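Local coordinates for glucosidase (Croceicoccus marinus, PDB 5Z3K), which probably hydrolyses O-glycosidic bonds as a GH39-family beta-glucosidase from a deep-sea bacterium, at residues G155-F160 / L262-M267. Sequence-based numbering, arbitrary orientation.
Sequences GDQPDF and LSYWSM
The phenol ring of Y264 meets the carboxylate of D156 at its edge, with OD2 of D156 close to the ring plane, while the amide nitrogen of Q157 approaches obliquely near the hydroxyl end. The carboxylate is turned 64° from the ring and the Q157 amide is similarly inclined, so neither stacks on it. Y264 donates its hydroxyl proton to D156 in a very short hydrogen bond, 2.5 Å from OH to OD2; the same OD2 also lies 3.3 Å from CE1 of Y264. NE2 of Q157 stands 3.4 Å from OH of Y264 and gives a bent hydrogen bond to OD1 of D156 at 3.0 Å. This bond reaches OD1 on its syn side, with 141° at the hydrogen. With CG placed anti to the backbone N (chi1 -173°), D156 extends its carboxylate to the Y264 hydroxyl. R55 forms a salt bridge with OD2, so this oxygen serves both a phenol and a guanidinium. Replacing D156 by an alanine would probably leave the Y264 hydroxyl without its acceptor and the R55 charge without this mate, and would free the Q157 amide to turn. The F302 ring also meets that of Y264. The contact is buried and joins the loop after the fourth strand (151-154) of the eight-stranded parallel barrel to the seventh (259-266). It lies at the C-terminal ends of the strands, where GH39 enzymes carry their active site, and is consistent with a position in or beside the active-site region of this TIM-barrel fold.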
ATOM      1  N   GLY A 155      14.294   1.066  -7.643  1.00 13.83           N
ATOM      2  CA  GLY A 155      13.543   0.997  -8.881  1.00 13.53           C
ATOM      3  C   GLY A 155      12.130   1.543  -8.803  1.00 14.43           C
ATOM      4  O   GLY A 155      11.508   1.556  -7.737  1.00 14.54           O
ATOM      5  N   ASP A 156      11.609   1.983  -9.945  1.00 14.40           N
ATOM      6  CA  ASP A 156      10.191   2.305 -10.063  1.00 15.08           C
ATOM      7  C   ASP A 156       9.800   2.123 -11.523  1.00 14.78           C
ATOM      8  O   ASP A 156      10.172   2.943 -12.363  1.00 16.18           O
ATOM      9  CB  ASP A 156       9.897   3.725  -9.575  1.00 14.82           C
ATOM     10  CG  ASP A 156       8.407   4.022  -9.541  1.00 15.97           C
ATOM     11  OD1 ASP A 156       7.869   4.432 -10.588  1.00 15.55           O
ATOM     12  OD2 ASP A 156       7.768   3.837  -8.477  1.00 14.00           O
ATOM     13  N   GLN A 157       9.058   1.048 -11.818  1.00 15.01           N
ATOM     14  CA  GLN A 157       8.527   0.780 -13.149  1.00 15.02           C
ATOM     15  C   GLN A 157       9.580   0.882 -14.264  1.00 15.44           C
ATOM     16  O   GLN A 157       9.377   1.599 -15.244  1.00 16.28           O
ATOM     17  CB  GLN A 157       7.361   1.711 -13.448  1.00 17.88           C
ATOM     18  CG  GLN A 157       6.596   2.103 -12.207  1.00 20.16           C
ATOM     19  CD  GLN A 157       5.332   2.897 -12.466  1.00 21.28           C
ATOM     20  OE1 GLN A 157       4.563   2.593 -13.374  1.00 20.06           O
ATOM     21  NE2 GLN A 157       5.098   3.912 -11.642  1.00 16.88           N
ATOM     22  N   PRO A 158      10.704   0.164 -14.146  1.00 15.27           N
ATOM     23  CA  PRO A 158      11.685   0.183 -15.248  1.00 18.44           C
ATOM     24  C   PRO A 158      11.145  -0.408 -16.538  1.00 20.46           C
ATOM     25  O   PRO A 158      11.681  -0.104 -17.608  1.00 21.20           O
ATOM     26  CB  PRO A 158      12.852  -0.653 -14.701  1.00 17.65           C
ATOM     27  CG  PRO A 158      12.200  -1.587 -13.718  1.00 17.31           C
ATOM     28  CD  PRO A 158      11.142  -0.732 -13.057  1.00 12.31           C
ATOM     29  N   ASP A 159      10.100  -1.240 -16.474  1.00 20.46           N
ATOM     30  CA  ASP A 159       9.496  -1.835 -17.662  1.00 22.24           C
ATOM     31  C   ASP A 159       8.368  -0.988 -18.241  1.00 25.07           C
ATOM     32  O   ASP A 159       7.708  -1.424 -19.191  1.00 20.95           O
ATOM     33  CB  ASP A 159       8.974  -3.242 -17.341  1.00 19.34           C
ATOM     34  CG  ASP A 159       8.084  -3.280 -16.097  1.00 21.96           C
ATOM     35  OD1 ASP A 159       8.219  -2.393 -15.224  1.00 17.37           O
ATOM     36  OD2 ASP A 159       7.247  -4.207 -15.993  1.00 19.92           O
ATOM     37  N   PHE A 160       8.131   0.204 -17.692  1.00 18.30           N
ATOM     38  CA  PHE A 160       7.081   1.095 -18.181  1.00 19.27           C
ATOM     39  C   PHE A 160       7.628   1.898 -19.362  1.00 22.67           C
ATOM     40  O   PHE A 160       7.851   3.111 -19.292  1.00 19.38           O
ATOM     41  CB  PHE A 160       6.591   2.002 -17.060  1.00 20.92           C
ATOM     42  CG  PHE A 160       5.269   2.653 -17.334  1.00 18.46           C
ATOM     43  CD1 PHE A 160       4.091   1.948 -17.182  1.00 29.35           C
ATOM     44  CD2 PHE A 160       5.200   3.977 -17.716  1.00 27.27           C
ATOM     45  CE1 PHE A 160       2.875   2.546 -17.425  1.00 25.49           C
ATOM     46  CE2 PHE A 160       3.982   4.579 -17.958  1.00 25.03           C
ATOM     47  CZ  PHE A 160       2.825   3.862 -17.814  1.00 29.11           C
ATOM     48  N   LEU A 262       3.842  -5.261  -2.583  1.00 10.66           N
ATOM     49  CA  LEU A 262       2.942  -4.596  -3.516  1.00  9.38           C
ATOM     50  C   LEU A 262       3.166  -3.090  -3.372  1.00 13.58           C
ATOM     51  O   LEU A 262       2.613  -2.448  -2.476  1.00 13.88           O
ATOM     52  CB  LEU A 262       1.504  -5.025  -3.228  1.00 14.34           C
ATOM     53  CG  LEU A 262       0.317  -4.493  -4.032  1.00 12.63           C
ATOM     54  CD1 LEU A 262       0.562  -4.596  -5.548  1.00 12.18           C
ATOM     55  CD2 LEU A 262      -0.959  -5.234  -3.595  1.00 12.18           C
ATOM     56  N   SER A 263       4.003  -2.519  -4.254  1.00 13.00           N
ATOM     57  CA  SER A 263       4.464  -1.140  -4.081  1.00 13.61           C
ATOM     58  C   SER A 263       3.426  -0.099  -4.473  1.00 12.37           C
ATOM     59  O   SER A 263       3.527   1.054  -4.028  1.00 11.62           O
ATOM     60  CB  SER A 263       5.741  -0.909  -4.899  1.00 13.90           C
ATOM     61  OG  SER A 263       6.863  -1.349  -4.158  1.00 16.24           O
ATOM     62  N   TYR A 264       2.469  -0.462  -5.326  1.00  9.93           N
ATOM     63  CA  TYR A 264       1.325   0.375  -5.677  1.00 13.68           C
ATOM     64  C   TYR A 264       0.119  -0.530  -5.774  1.00 12.08           C
ATOM     65  O   TYR A 264       0.182  -1.558  -6.457  1.00 13.30           O
ATOM     66  CB  TYR A 264       1.430   1.058  -7.045  1.00 14.41           C
ATOM     67  CG  TYR A 264       2.524   2.055  -7.339  1.00 12.30           C
ATOM     68  CD1 TYR A 264       3.825   1.637  -7.587  1.00 15.26           C
ATOM     69  CD2 TYR A 264       2.226   3.400  -7.500  1.00 12.87           C
ATOM     70  CE1 TYR A 264       4.821   2.548  -7.921  1.00 13.04           C
ATOM     71  CE2 TYR A 264       3.217   4.329  -7.831  1.00 17.76           C
ATOM     72  CZ  TYR A 264       4.512   3.891  -8.051  1.00 16.57           C
ATOM     73  OH  TYR A 264       5.506   4.805  -8.388  1.00 16.62           O
ATOM     74  N   TRP A 265      -0.980  -0.123  -5.165  1.00 12.98           N
ATOM     75  CA  TRP A 265      -2.256  -0.765  -5.441  1.00 12.67           C
ATOM     76  C   TRP A 265      -3.356   0.261  -5.238  1.00 12.11           C
ATOM     77  O   TRP A 265      -3.301   1.071  -4.304  1.00  9.50           O
ATOM     78  CB  TRP A 265      -2.476  -2.008  -4.577  1.00 10.90           C
ATOM     79  CG  TRP A 265      -2.866  -1.783  -3.140  1.00 11.03           C
ATOM     80  CD1 TRP A 265      -2.032  -1.744  -2.067  1.00 11.46           C
ATOM     81  CD2 TRP A 265      -4.197  -1.641  -2.618  1.00 12.58           C
ATOM     82  NE1 TRP A 265      -2.747  -1.561  -0.912  1.00 11.64           N
ATOM     83  CE2 TRP A 265      -4.081  -1.496  -1.219  1.00 11.09           C
ATOM     84  CE3 TRP A 265      -5.472  -1.624  -3.194  1.00  9.68           C
ATOM     85  CZ2 TRP A 265      -5.189  -1.330  -0.387  1.00 11.05           C
ATOM     86  CZ3 TRP A 265      -6.576  -1.452  -2.359  1.00 10.28           C
ATOM     87  CH2 TRP A 265      -6.421  -1.311  -0.974  1.00  9.48           C
ATOM     88  N   SER A 266      -4.352   0.208  -6.118  1.00 11.67           N
ATOM     89  CA  SER A 266      -5.405   1.203  -6.180  1.00 15.79           C
ATOM     90  C   SER A 266      -6.482   0.662  -7.103  1.00 17.27           C
ATOM     91  O   SER A 266      -6.212  -0.189  -7.951  1.00 14.12           O
ATOM     92  CB  SER A 266      -4.869   2.543  -6.710  1.00 14.89           C
ATOM     93  OG  SER A 266      -5.872   3.525  -6.646  1.00 23.88           O
HETATM   94  N   MSE A 267      -7.700   1.168  -6.947  1.00 13.04           N
HETATM   95  CA  MSE A 267      -8.703   0.799  -7.941  1.00 16.24           C
HETATM   96  C   MSE A 267      -8.302   1.329  -9.306  1.00 16.00           C
HETATM   97  O   MSE A 267      -8.542   0.672 -10.306  1.00 14.87           O
HETATM   98  CB  MSE A 267     -10.101   1.304  -7.603  1.00 12.49           C
HETATM   99  CG  MSE A 267     -11.116   0.781  -8.614  1.00 14.21           C
HETATM  100 SE   MSE A 267     -12.964   1.062  -8.081  0.77 19.02          SE
HETATM  101  CE  MSE A 267     -13.206   2.789  -8.876  1.00 13.60           C
TER